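Local coordinates for protein myosin-I heavy chain (Dictyostelium discoideum, PDB 5EJR) that works as an actin-based motor with ATPase activity in early phagocytosis and adhesion, the part here being a MyTH4-FERM unit of its tail, at residues 62-67 and 101-106; 210-215 and 272-277; 318-323 and 401-406; 367-372 and 385-390. One frame throughout, in Å; residues are numbered along the deposited sequence. Where two conformers were deposited one is given.

Contact 1: 62-67 and 101-106; sequences KKAIKN and HELRDE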
loop_
_atom_site.group_PDB
_atom_site.type_symbol
_atom_site.label_atom_id
_atom_site.label_comp_id
_atom_site.label_asym_id
_atom_site.label_seq_id
_atom_site.Cartn_x
_atom_site.Cartn_y
_atom_site.Cartn_z
ATOM N N LYS A 62 10.517 22.222 -20.665
ATOM C CA LYS A 62 11.707 21.848 -19.891
ATOM C C LYS A 62 11.490 20.511 -19.181
ATOM O O LYS A 62 12.398 19.682 -19.169
ATOM C CB LYS A 62 12.091 22.954 -18.898
ATOM C CG LYS A 62 13.499 22.801 -18.311
ATOM C CD LYS A 62 13.770 23.840 -17.227
ATOM C CE LYS A 62 15.053 23.583 -16.470
ATOM N NZ LYS A 62 16.257 23.976 -17.250
ATOM N N LYS A 63 10.278 20.298 -18.626
ATOM C CA LYS A 63 9.883 19.061 -17.935
ATOM C C LYS A 63 9.717 17.918 -18.960
ATOM O O LYS A 63 9.994 16.760 -18.641
ATOM C CB LYS A 63 8.565 19.259 -17.167
ATOM C CG LYS A 63 8.644 20.209 -15.979
ATOM C CD LYS A 63 7.270 20.417 -15.367
ATOM C CE LYS A 63 7.275 21.514 -14.334
ATOM N NZ LYS A 63 6.120 21.391 -13.405
ATOM N N ALA A 64 9.256 18.259 -20.181
ATOM C CA ALA A 64 9.045 17.317 -21.285
ATOM C C ALA A 64 10.381 16.756 -21.770
ATOM O O ALA A 64 10.441 15.581 -22.136
ATOM C CB ALA A 64 8.324 18.003 -22.419
ATOM N N ILE A 65 11.454 17.591 -21.735
ATOM C CA ILE A 65 12.818 17.212 -22.114
ATOM C C ILE A 65 13.344 16.182 -21.129
ATOM O O ILE A 65 13.841 15.140 -21.576
ATOM C CB ILE A 65 13.777 18.435 -22.269
ATOM C CG1 ILE A 65 13.374 19.300 -23.475
ATOM C CG2 ILE A 65 15.257 17.986 -22.378
ATOM C CD1 ILE A 65 13.751 20.793 -23.351
ATOM N N LYS A 66 13.242 16.460 -19.801
ATOM C CA LYS A 66 13.687 15.518 -18.754
ATOM C C LYS A 66 12.901 14.203 -18.867
ATOM O O LYS A 66 13.491 13.131 -18.696
ATOM C CB LYS A 66 13.501 16.107 -17.342
ATOM C CG LYS A 66 14.181 15.303 -16.231
ATOM C CD LYS A 66 13.784 15.808 -14.855
ATOM C CE LYS A 66 14.612 15.203 -13.747
ATOM N NZ LYS A 66 14.173 15.689 -12.411
ATOM N N ASN A 67 11.579 14.303 -19.140
ATOM C CA ASN A 67 10.677 13.159 -19.294
ATOM C C ASN A 67 11.107 12.260 -20.447
ATOM O O ASN A 67 11.074 11.031 -20.305
ATOM C CB ASN A 67 9.260 13.626 -19.546
ATOM C CG ASN A 67 8.269 12.492 -19.484
ATOM O OD1 ASN A 67 7.838 12.063 -18.417
ATOM N ND2 ASN A 67 7.942 11.941 -20.618
ATOM N N HIS A 101 -0.703 17.778 -15.383
ATOM C CA HIS A 101 -1.894 17.473 -16.155
ATOM C C HIS A 101 -1.814 17.846 -17.658
ATOM O O HIS A 101 -2.311 17.102 -18.517
ATOM C CB HIS A 101 -3.058 18.172 -15.447
ATOM C CG HIS A 101 -4.227 18.503 -16.302
ATOM N ND1 HIS A 101 -5.272 17.606 -16.464
ATOM C CD2 HIS A 101 -4.516 19.648 -16.966
ATOM C CE1 HIS A 101 -6.139 18.212 -17.264
ATOM N NE2 HIS A 101 -5.725 19.448 -17.591
ATOM N N GLU A 102 -1.212 19.008 -17.963
ATOM C CA GLU A 102 -1.082 19.556 -19.319
ATOM C C GLU A 102 0.118 18.949 -20.071
ATOM O O GLU A 102 0.348 19.254 -21.242
ATOM C CB GLU A 102 -1.075 21.114 -19.295
ATOM C CG GLU A 102 -0.200 21.781 -18.231
ATOM C CD GLU A 102 -0.554 21.554 -16.770
ATOM O OE1 GLU A 102 0.282 20.973 -16.038
ATOM O OE2 GLU A 102 -1.694 21.890 -16.376
ATOM N N LEU A 103 0.821 18.023 -19.420
ATOM C CA LEU A 103 1.963 17.310 -19.993
ATOM C C LEU A 103 1.578 15.881 -20.436
ATOM O O LEU A 103 2.427 15.159 -20.958
ATOM C CB LEU A 103 3.062 17.263 -18.929
ATOM C CG LEU A 103 4.488 17.571 -19.340
ATOM C CD1 LEU A 103 4.585 18.867 -20.121
ATOM C CD2 LEU A 103 5.368 17.651 -18.126
ATOM N N ARG A 104 0.299 15.492 -20.257
ATOM C CA ARG A 104 -0.206 14.138 -20.516
ATOM C C ARG A 104 -0.153 13.720 -21.981
ATOM O O ARG A 104 0.420 12.663 -22.259
ATOM C CB ARG A 104 -1.603 13.944 -19.927
ATOM C CG ARG A 104 -1.520 13.821 -18.413
ATOM C CD ARG A 104 -2.867 13.946 -17.755
ATOM N NE ARG A 104 -2.736 13.985 -16.299
ATOM C CZ ARG A 104 -3.767 13.962 -15.471
ATOM N NH1 ARG A 104 -5.000 13.906 -15.943
ATOM N NH2 ARG A 104 -3.573 13.995 -14.162
ATOM N N ASP A 105 -0.702 14.543 -22.910
ATOM C CA ASP A 105 -0.654 14.283 -24.364
ATOM C C ASP A 105 0.788 14.129 -24.843
ATOM O O ASP A 105 1.080 13.229 -25.637
ATOM C CB ASP A 105 -1.335 15.409 -25.149
ATOM C CG ASP A 105 -2.835 15.442 -25.000
ATOM O OD1 ASP A 105 -3.405 14.451 -24.492
ATOM O OD2 ASP A 105 -3.441 16.453 -25.390
ATOM N N GLU A 106 1.673 14.992 -24.337
ATOM C CA GLU A 106 3.089 15.014 -24.639
ATOM C C GLU A 106 3.801 13.739 -24.167
ATOM O O GLU A 106 4.704 13.261 -24.861
ATOM C CB GLU A 106 3.720 16.281 -24.045
ATOM C CG GLU A 106 4.866 16.824 -24.879
ATOM C CD GLU A 106 6.195 16.132 -24.662
ATOM O OE1 GLU A 106 6.373 15.498 -23.595
ATOM O OE2 GLU A 106 7.069 16.238 -25.555
#
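Leu103 reaches from segment 101-106 to the flank of helix 58-75, where its CD2 methyl lies 3.7 Å from CB of Lys63 while CD1 stands 4.5 Å from CB of Ala64. This is helix packing inside the MyTH4 domain, an all-helical module of myosin tails, and the small alanine is consistent with the close approach of the two backbones, 7.2 Å between CA of Ala64 and CA of Leu103. The tight part is at Ala64. In one of the two conformers modelled for Glu106, and so with less certainty, the chain bends at chi2 (-81°) and sets OE1 3.4 Å from Ala64 CB, a polar group laid against a methyl without any bond between them. In that same conformer OE2 accepts from the backbone N of Leu53, in the loop before helix 58-75. The Lys63 side is looser and partly open to solvent. Here CG lies beside the backbone N (chi1 -68°) and the chain runs on extended, carrying NZ to OD1 of Asn100; Glu102 OE1, of opposite charge, is still 6.4 Å from that NZ. Leu103 also touches Leu60 and Met56. Around this pair, helix 86-99 closes one flank through Arg96, which meets both Leu103 and Asn67, and Gln110 of helix 104-113 ties back to helix 58-75 by accepting from Asn67 ND2 and donating to Ala64 O.

Contact 2: 210-215 and 272-277; sequences STCKIR and DMIYDV. With EDO (1,2-ethanediol), chain C.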
loop_
_atom_site.group_PDB
_atom_site.type_symbol
_atom_site.label_atom_id
_atom_site.label_comp_id
_atom_site.label_asym_id
_atom_site.label_seq_id
_atom_site.Cartn_x
_atom_site.Cartn_y
_atom_site.Cartn_z
ATOM N N SER A 210 -1.842 -13.304 -11.397
ATOM C CA SER A 210 -1.000 -12.527 -10.493
ATOM C C SER A 210 -1.486 -12.691 -9.034
ATOM O O SER A 210 -2.687 -12.641 -8.770
ATOM C CB SER A 210 -1.010 -11.057 -10.894
ATOM O OG SER A 210 -0.326 -10.873 -12.121
ATOM N N THR A 211 -0.557 -12.923 -8.109
ATOM C CA THR A 211 -0.866 -13.084 -6.684
ATOM C C THR A 211 0.081 -12.252 -5.831
ATOM O O THR A 211 1.200 -11.975 -6.252
ATOM C CB THR A 211 -0.770 -14.561 -6.212
ATOM O OG1 THR A 211 0.594 -14.995 -6.247
ATOM C CG2 THR A 211 -1.702 -15.525 -6.971
ATOM N N CYS A 212 -0.350 -11.917 -4.608
ATOM C CA CYS A 212 0.455 -11.229 -3.612
ATOM C C CYS A 212 0.508 -12.130 -2.376
ATOM O O CYS A 212 -0.511 -12.703 -1.988
ATOM C CB CYS A 212 -0.120 -9.853 -3.282
ATOM S SG CYS A 212 0.928 -8.877 -2.167
ATOM N N LYS A 213 1.702 -12.261 -1.778
ATOM C CA LYS A 213 1.973 -13.061 -0.588
ATOM C C LYS A 213 1.558 -12.261 0.656
ATOM O O LYS A 213 2.015 -11.125 0.832
ATOM C CB LYS A 213 3.484 -13.368 -0.524
ATOM C CG LYS A 213 3.830 -14.829 -0.294
ATOM C CD LYS A 213 5.265 -14.976 0.200
ATOM C CE LYS A 213 5.670 -16.412 0.416
ATOM N NZ LYS A 213 7.110 -16.517 0.776
ATOM N N ILE A 214 0.652 -12.825 1.481
ATOM C CA ILE A 214 0.177 -12.194 2.723
ATOM C C ILE A 214 0.426 -13.107 3.928
ATOM O O ILE A 214 -0.041 -14.251 3.957
ATOM C CB ILE A 214 -1.298 -11.693 2.667
ATOM C CG1 ILE A 214 -1.654 -10.980 1.320
ATOM C CG2 ILE A 214 -1.633 -10.815 3.895
ATOM C CD1 ILE A 214 -0.960 -9.663 1.017
ATOM N N ARG A 215 1.139 -12.580 4.938
ATOM C CA ARG A 215 1.457 -13.334 6.144
ATOM C C ARG A 215 0.388 -13.182 7.210
ATOM O O ARG A 215 -0.348 -12.184 7.230
ATOM C CB ARG A 215 2.820 -12.929 6.698
ATOM C CG ARG A 215 3.954 -13.096 5.695
ATOM C CD ARG A 215 5.288 -13.174 6.388
ATOM N NE ARG A 215 6.359 -12.629 5.556
ATOM C CZ ARG A 215 7.615 -12.465 5.962
ATOM N NH1 ARG A 215 7.976 -12.820 7.190
ATOM N NH2 ARG A 215 8.521 -11.951 5.141
ATOM N N ASP A 272 -6.516 2.047 0.233
ATOM C CA ASP A 272 -5.369 2.185 -0.645
ATOM C C ASP A 272 -5.397 1.062 -1.706
ATOM O O ASP A 272 -5.952 -0.022 -1.453
ATOM C CB ASP A 272 -4.054 2.045 0.143
ATOM C CG ASP A 272 -3.578 3.221 0.977
ATOM O OD1 ASP A 272 -4.297 4.257 1.029
ATOM O OD2 ASP A 272 -2.484 3.108 1.588
ATOM N N MET A 273 -4.749 1.329 -2.852
ATOM C CA MET A 273 -4.542 0.375 -3.943
ATOM C C MET A 273 -3.325 -0.392 -3.535
ATOM O O MET A 273 -2.309 0.230 -3.217
ATOM C CB MET A 273 -4.234 1.104 -5.265
ATOM C CG MET A 273 -5.366 1.934 -5.766
ATOM S SD MET A 273 -6.915 1.034 -5.632
ATOM C CE MET A 273 -7.659 1.534 -7.101
ATOM N N ILE A 274 -3.402 -1.731 -3.528
ATOM C CA ILE A 274 -2.233 -2.554 -3.136
ATOM C C ILE A 274 -0.986 -2.244 -3.980
ATOM O O ILE A 274 0.106 -2.119 -3.419
ATOM C CB ILE A 274 -2.530 -4.089 -3.063
ATOM C CG1 ILE A 274 -1.255 -4.889 -2.700
ATOM C CG2 ILE A 274 -3.202 -4.608 -4.346
ATOM C CD1 ILE A 274 -1.498 -6.262 -2.135
ATOM N N TYR A 275 -1.168 -2.018 -5.291
ATOM C CA TYR A 275 -0.034 -1.694 -6.164
ATOM C C TYR A 275 0.572 -0.318 -5.864
ATOM O O TYR A 275 1.792 -0.173 -5.977
ATOM C CB TYR A 275 -0.398 -1.872 -7.641
ATOM C CG TYR A 275 -0.297 -3.313 -8.119
ATOM C CD1 TYR A 275 0.840 -4.076 -7.867
ATOM C CD2 TYR A 275 -1.313 -3.890 -8.871
ATOM C CE1 TYR A 275 0.946 -5.393 -8.320
ATOM C CE2 TYR A 275 -1.216 -5.204 -9.331
ATOM C CZ TYR A 275 -0.081 -5.947 -9.058
ATOM O OH TYR A 275 0.020 -7.239 -9.500
ATOM N N ASP A 276 -0.254 0.658 -5.390
ATOM C CA ASP A 276 0.272 1.975 -4.983
ATOM C C ASP A 276 1.156 1.824 -3.744
ATOM O O ASP A 276 2.179 2.492 -3.638
ATOM C CB ASP A 276 -0.850 2.993 -4.743
ATOM C CG ASP A 276 -1.516 3.530 -5.999
ATOM O OD1 ASP A 276 -0.910 3.416 -7.092
ATOM O OD2 ASP A 276 -2.632 4.101 -5.885
ATOM N N VAL A 277 0.777 0.900 -2.826
ATOM C CA VAL A 277 1.537 0.600 -1.616
ATOM C C VAL A 277 2.873 -0.041 -2.009
ATOM O O VAL A 277 3.905 0.332 -1.456
ATOM C CB VAL A 277 0.762 -0.301 -0.600
ATOM C CG1 VAL A 277 1.599 -0.575 0.644
ATOM C CG2 VAL A 277 -0.596 0.280 -0.225
HETATM C C1 EDO C . 4.199 -8.734 0.961
HETATM O O1 EDO C . 4.083 -9.780 1.932
HETATM C C2 EDO C . 4.790 -9.227 -0.384
HETATM O O2 EDO C . 4.096 -8.569 -1.449
#
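Ile274 pushes its CD1 methyl against the sulfur of Cys212, with 3.6 Å between CD1 and SG and 4.0 Å from CD1 to CB of the same cysteine. The setting is the ubiquitin-like first lobe of the FERM domain, where strand 211-215 forms a hairpin with strand 221-225 and helix 274-283 packs against the sheet. Two torsions make the touch possible: Ile274 carries CG1 opposite its backbone N (chi1 178°) and stays extended to CD1, while Cys212 has SG likewise trans to N (chi1 -174°), pointing out to meet it. The isoleucine comes end-on, so the cysteine feels a single methyl and not the whole branched side chain; Ile274 also touches Ile232 and Ile235 of helix 232-243, Ile226 and Phe292. A looser touch lies just ahead of the strand, where CB of Ser210 is 4.2 Å from the hydroxyl oxygen of Tyr275. That ring leads from the first turn of the helix toward the strand, and helix 194-205 joins the two residues through Ser199, which touches both. No hydrogen bond spans the two segments. Beside the cysteine sits a 1,2-ethanediol molecule, probably from the crystallisation liquor, which also takes a hydrogen bond from the backbone N of Phe292 in strand 290-296; its O2 lies 3.3 Å from Cys212 SG, and its O1 donates a hydrogen bond of 2.7 Å to the carbonyl O of Lys213.

Contact 3: 318-323 and 401-406; sequences ICFELT and TPEYLK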
loop_
_atom_site.group_PDB
_atom_site.type_symbol
_atom_site.label_atom_id
_atom_site.label_comp_id
_atom_site.label_asym_id
_atom_site.label_seq_id
_atom_site.Cartn_x
_atom_site.Cartn_y
_atom_site.Cartn_z
ATOM N N ILE A 318 -11.535 -20.078 14.184
ATOM C CA ILE A 318 -10.358 -19.657 13.414
ATOM C C ILE A 318 -9.990 -18.229 13.822
ATOM O O ILE A 318 -8.807 -17.930 14.082
ATOM C CB ILE A 318 -10.573 -19.818 11.876
ATOM C CG1 ILE A 318 -10.863 -21.311 11.460
ATOM C CG2 ILE A 318 -9.428 -19.231 11.075
ATOM C CD1 ILE A 318 -9.868 -22.376 11.992
ATOM N N CYS A 319 -11.007 -17.353 13.902
ATOM C CA CYS A 319 -10.799 -15.984 14.340
ATOM C C CYS A 319 -10.307 -15.975 15.797
ATOM O O CYS A 319 -9.447 -15.162 16.122
ATOM C CB CYS A 319 -12.066 -15.146 14.171
ATOM S SG CYS A 319 -12.033 -13.545 15.019
ATOM N N PHE A 320 -10.852 -16.850 16.662
ATOM C CA PHE A 320 -10.453 -16.894 18.065
ATOM C C PHE A 320 -8.984 -17.287 18.166
ATOM O O PHE A 320 -8.247 -16.687 18.933
ATOM C CB PHE A 320 -11.306 -17.866 18.881
ATOM C CG PHE A 320 -10.915 -17.922 20.340
ATOM C CD1 PHE A 320 -10.961 -16.780 21.136
ATOM C CD2 PHE A 320 -10.484 -19.113 20.919
ATOM C CE1 PHE A 320 -10.552 -16.826 22.476
ATOM C CE2 PHE A 320 -10.078 -19.152 22.269
ATOM C CZ PHE A 320 -10.144 -18.018 23.037
ATOM N N GLU A 321 -8.575 -18.271 17.370
ATOM C CA GLU A 321 -7.204 -18.758 17.360
ATOM C C GLU A 321 -6.212 -17.670 16.899
ATOM O O GLU A 321 -5.166 -17.473 17.531
ATOM C CB GLU A 321 -7.103 -20.068 16.545
ATOM C CG GLU A 321 -5.770 -20.798 16.668
ATOM C CD GLU A 321 -5.264 -21.051 18.078
ATOM O OE1 GLU A 321 -6.094 -21.176 19.008
ATOM O OE2 GLU A 321 -4.029 -21.124 18.253
ATOM N N LEU A 322 -6.571 -16.926 15.851
ATOM C CA LEU A 322 -5.738 -15.835 15.362
ATOM C C LEU A 322 -5.668 -14.714 16.368
ATOM O O LEU A 322 -4.615 -14.098 16.521
ATOM C CB LEU A 322 -6.208 -15.303 14.025
ATOM C CG LEU A 322 -5.934 -16.171 12.819
ATOM C CD1 LEU A 322 -6.644 -15.594 11.598
ATOM C CD2 LEU A 322 -4.410 -16.323 12.550
ATOM N N THR A 323 -6.782 -14.474 17.081
ATOM C CA THR A 323 -6.840 -13.451 18.127
ATOM C C THR A 323 -5.938 -13.815 19.283
ATOM O O THR A 323 -5.171 -12.961 19.733
ATOM C CB THR A 323 -8.286 -13.213 18.576
ATOM O OG1 THR A 323 -9.034 -12.825 17.425
ATOM C CG2 THR A 323 -8.384 -12.116 19.643
ATOM N N THR A 401 -9.852 -26.559 30.111
ATOM C CA THR A 401 -9.695 -26.890 28.702
ATOM C C THR A 401 -8.737 -25.852 28.047
ATOM O O THR A 401 -8.664 -24.733 28.557
ATOM C CB THR A 401 -11.052 -26.820 27.971
ATOM O OG1 THR A 401 -11.501 -25.468 27.949
ATOM C CG2 THR A 401 -12.123 -27.761 28.558
ATOM N N PRO A 402 -8.076 -26.177 26.910
ATOM C CA PRO A 402 -7.230 -25.185 26.221
ATOM C C PRO A 402 -7.990 -23.916 25.819
ATOM O O PRO A 402 -7.479 -22.822 26.001
ATOM C CB PRO A 402 -6.733 -25.948 24.990
ATOM C CG PRO A 402 -6.781 -27.395 25.403
ATOM C CD PRO A 402 -8.047 -27.476 26.194
ATOM N N GLU A 403 -9.236 -24.048 25.309
ATOM C CA GLU A 403 -10.040 -22.864 24.986
ATOM C C GLU A 403 -10.255 -21.965 26.211
ATOM O O GLU A 403 -10.180 -20.737 26.094
ATOM C CB GLU A 403 -11.417 -23.282 24.446
ATOM C CG GLU A 403 -12.227 -22.087 24.002
ATOM C CD GLU A 403 -13.438 -22.486 23.200
ATOM O OE1 GLU A 403 -13.289 -22.683 21.974
ATOM O OE2 GLU A 403 -14.535 -22.576 23.793
ATOM N N TYR A 404 -10.572 -22.567 27.358
ATOM C CA TYR A 404 -10.837 -21.775 28.558
ATOM C C TYR A 404 -9.589 -21.068 29.075
ATOM O O TYR A 404 -9.695 -19.962 29.609
ATOM C CB TYR A 404 -11.525 -22.599 29.639
ATOM C CG TYR A 404 -12.029 -21.767 30.787
ATOM C CD1 TYR A 404 -13.205 -21.020 30.675
ATOM C CD2 TYR A 404 -11.305 -21.670 31.972
ATOM C CE1 TYR A 404 -13.662 -20.233 31.732
ATOM C CE2 TYR A 404 -11.762 -20.905 33.038
ATOM C CZ TYR A 404 -12.926 -20.172 32.910
ATOM O OH TYR A 404 -13.326 -19.399 33.969
ATOM N N LEU A 405 -8.410 -21.692 28.902
ATOM C CA LEU A 405 -7.138 -21.086 29.295
ATOM C C LEU A 405 -6.810 -19.875 28.386
ATOM O O LEU A 405 -6.298 -18.866 28.862
ATOM C CB LEU A 405 -6.014 -22.121 29.236
ATOM C CG LEU A 405 -5.987 -23.230 30.316
ATOM C CD1 LEU A 405 -4.995 -24.338 29.902
ATOM C CD2 LEU A 405 -5.640 -22.668 31.718
ATOM N N LYS A 406 -7.149 -19.958 27.111
ATOM C CA LYS A 406 -6.927 -18.875 26.163
ATOM C C LYS A 406 -7.821 -17.659 26.522
ATOM O O LYS A 406 -7.331 -16.525 26.540
ATOM C CB LYS A 406 -7.121 -19.360 24.709
ATOM C CG LYS A 406 -6.068 -20.401 24.251
ATOM C CD LYS A 406 -6.389 -20.957 22.881
ATOM C CE LYS A 406 -5.576 -22.187 22.575
ATOM N NZ LYS A 406 -5.841 -22.695 21.214
#
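Lys406 NZ donates to Glu321 OE1 over 2.7 Å, a salt bridge in which NZ meets OE1 on the syn side, 25° out of the carboxylate plane. The lysine extends fully beyond CG to get there, whereas the glutamate bends at chi2 (51°) to bring OE1 forward. Closer to the backbone, the lysine's CB packs 3.7 Å from CZ of Phe320, and CG of Glu403 comes to 4.0 Å from CE2 of the same ring, both approaching obliquely. This joins two helices of the helical middle lobe of the FERM domain, their short segments inclined at 51° with axes 11.5 Å apart. An alanine here would keep the CB that meets Phe320 but would probably leave the Glu321 carboxylate without this cation and freer to turn. At the start of helix 402-416, Thr401 OG1 caps the helix by accepting from Tyr404 N at 3.1 Å, while Trp313 and Thr314 of helix 311-314 also pack on Phe320.

Contact 4: 367-372 and 385-390; sequences EVVRQV and VWISMI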
loop_
_atom_site.group_PDB
_atom_site.type_symbol
_atom_site.label_atom_id
_atom_site.label_comp_id
_atom_site.label_asym_id
_atom_site.label_seq_id
_atom_site.Cartn_x
_atom_site.Cartn_y
_atom_site.Cartn_z
ATOM N N GLU A 367 14.269 -22.380 30.544
ATOM C CA GLU A 367 13.840 -22.485 29.155
ATOM C C GLU A 367 12.309 -22.398 29.022
ATOM O O GLU A 367 11.817 -21.746 28.101
ATOM C CB GLU A 367 14.435 -23.739 28.485
ATOM C CG GLU A 367 15.969 -23.740 28.386
ATOM C CD GLU A 367 16.820 -23.781 29.657
ATOM O OE1 GLU A 367 16.400 -24.400 30.669
ATOM O OE2 GLU A 367 17.919 -23.177 29.636
ATOM N N VAL A 368 11.565 -22.976 29.979
ATOM C CA VAL A 368 10.095 -22.890 29.993
ATOM C C VAL A 368 9.662 -21.441 30.286
ATOM O O VAL A 368 8.772 -20.933 29.601
ATOM C CB VAL A 368 9.455 -23.934 30.960
ATOM C CG1 VAL A 368 7.947 -23.724 31.102
ATOM C CG2 VAL A 368 9.743 -25.361 30.480
ATOM N N VAL A 369 10.315 -20.772 31.261
ATOM C CA VAL A 369 10.006 -19.377 31.638
ATOM C C VAL A 369 10.176 -18.426 30.432
ATOM O O VAL A 369 9.298 -17.585 30.193
ATOM C CB VAL A 369 10.788 -18.889 32.885
ATOM C CG1 VAL A 369 10.593 -17.382 33.131
ATOM C CG2 VAL A 369 10.398 -19.693 34.112
ATOM N N ARG A 370 11.264 -18.620 29.644
ATOM C CA ARG A 370 11.536 -17.820 28.443
ATOM C C ARG A 370 10.461 -17.995 27.345
ATOM O O ARG A 370 10.381 -17.168 26.469
ATOM C CB ARG A 370 12.909 -18.172 27.859
ATOM C CG ARG A 370 14.072 -17.916 28.802
ATOM C CD ARG A 370 14.154 -16.479 29.304
ATOM N NE ARG A 370 14.304 -15.491 28.223
ATOM C CZ ARG A 370 15.434 -15.217 27.578
ATOM N NH1 ARG A 370 16.534 -15.916 27.822
ATOM N NH2 ARG A 370 15.460 -14.274 26.658
ATOM N N GLN A 371 9.687 -19.082 27.359
ATOM C CA GLN A 371 8.644 -19.292 26.345
ATOM C C GLN A 371 7.364 -18.503 26.678
ATOM O O GLN A 371 6.449 -18.426 25.839
ATOM C CB GLN A 371 8.303 -20.785 26.266
ATOM C CG GLN A 371 9.443 -21.709 25.764
ATOM C CD GLN A 371 8.958 -23.151 25.751
ATOM O OE1 GLN A 371 8.755 -23.800 26.795
ATOM N NE2 GLN A 371 8.666 -23.657 24.568
ATOM N N VAL A 372 7.259 -17.978 27.902
ATOM C CA VAL A 372 6.014 -17.358 28.376
ATOM C C VAL A 372 6.147 -15.968 29.022
ATOM O O VAL A 372 5.112 -15.365 29.377
ATOM C CB VAL A 372 5.242 -18.319 29.332
ATOM C CG1 VAL A 372 4.872 -19.610 28.616
ATOM C CG2 VAL A 372 6.027 -18.597 30.630
ATOM N N VAL A 385 13.976 -16.354 40.630
ATOM C CA VAL A 385 12.871 -15.809 41.436
ATOM C C VAL A 385 11.547 -15.975 40.630
ATOM O O VAL A 385 10.516 -16.328 41.191
ATOM C CB VAL A 385 13.120 -14.343 41.895
ATOM C CG1 VAL A 385 11.909 -13.789 42.658
ATOM C CG2 VAL A 385 14.396 -14.229 42.737
ATOM N N TRP A 386 11.602 -15.767 39.319
ATOM C CA TRP A 386 10.439 -15.973 38.456
ATOM C C TRP A 386 9.979 -17.431 38.496
ATOM O O TRP A 386 8.795 -17.684 38.644
ATOM C CB TRP A 386 10.755 -15.558 37.025
ATOM C CG TRP A 386 10.688 -14.085 36.836
ATOM C CD1 TRP A 386 11.730 -13.242 36.567
ATOM C CD2 TRP A 386 9.504 -13.279 36.835
ATOM N NE1 TRP A 386 11.262 -11.975 36.349
ATOM C CE2 TRP A 386 9.901 -11.959 36.537
ATOM C CE3 TRP A 386 8.135 -13.558 37.009
ATOM C CZ2 TRP A 386 8.991 -10.898 36.470
ATOM C CZ3 TRP A 386 7.220 -12.507 36.911
ATOM C CH2 TRP A 386 7.647 -11.201 36.637
ATOM N N ILE A 387 10.925 -18.393 38.437
ATOM C CA ILE A 387 10.601 -19.819 38.527
ATOM C C ILE A 387 9.789 -20.092 39.808
ATOM O O ILE A 387 8.721 -20.692 39.742
ATOM C CB ILE A 387 11.899 -20.675 38.472
ATOM C CG1 ILE A 387 12.449 -20.690 37.028
ATOM C CG2 ILE A 387 11.616 -22.099 38.993
ATOM C CD1 ILE A 387 13.979 -21.307 36.870
ATOM N N SER A 388 10.291 -19.604 40.950
ATOM C CA SER A 388 9.650 -19.738 42.251
ATOM C C SER A 388 8.236 -19.084 42.278
ATOM O O SER A 388 7.302 -19.695 42.792
ATOM C CB SER A 388 10.534 -19.112 43.324
ATOM O OG SER A 388 9.993 -19.415 44.596
ATOM N N MET A 389 8.087 -17.861 41.733
ATOM C CA MET A 389 6.794 -17.155 41.715
ATOM C C MET A 389 5.782 -17.870 40.792
ATOM O O MET A 389 4.612 -17.977 41.123
ATOM C CB MET A 389 6.973 -15.687 41.304
ATOM C CG MET A 389 7.595 -14.842 42.383
ATOM S SD MET A 389 7.750 -13.121 41.875
ATOM C CE MET A 389 6.053 -12.553 42.204
ATOM N N ILE A 390 6.248 -18.351 39.643
ATOM C CA ILE A 390 5.437 -19.075 38.674
ATOM C C ILE A 390 5.021 -20.439 39.276
ATOM O O ILE A 390 3.841 -20.811 39.215
ATOM C CB ILE A 390 6.154 -19.153 37.315
ATOM C CG1 ILE A 390 6.218 -17.751 36.684
ATOM C CG2 ILE A 390 5.483 -20.129 36.374
ATOM C CD1 ILE A 390 7.274 -17.576 35.619
#
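Val369 faces helix 383-394 and brings both methyls against it, and each isoleucine there is met at a different angle. CG2 lies 3.7 Å from CG1 of Ile387, the side chains crossing at about a right angle, so the valine methyl rests against the middle of the isoleucine and not its end. Ile390, one turn on, slants across instead and offers its terminal CD1, 4.1 Å from CG2 and 4.2 Å from CG1 of Val369, so that this methyl spans the fork of the valine. With CG1 trans to the backbone N (chi1 172°), the valine also sets that branch 4.3 Å from CB of Trp386. The indole itself turns away, its NE1 bonded to the carbonyl of Leu378. All of this is apolar contact in the helical F2 lobe of the FERM domain. Helix 341-355 lies alongside, touching Ile390 through Ile352 and Trp386 through Ser345, while the short helix 375-378, in the link between the segments, reaches Trp386 through Ile377.

Contact 1 belongs to the MyTH4 domain and the other three to the FERM domain; contacts 1 and 4 are about 66 Å apart between centres, while contact 2 lies near the middle of the chain. Contacts 1 and 4 are both largely buried and join helices without a hydrogen bond across, yet in one modelled conformer contact 1 lays a carboxylate against a methyl, where contact 4 is purely aliphatic. Contact 3, partly exposed, is the one that spends a salt bridge. Contact 2 differs in pairing a strand with a helix. Contacts 3 and 4 share one helical lobe, their centres about 22 Å apart, and helices 383-394 and 402-416 follow each other in the chain.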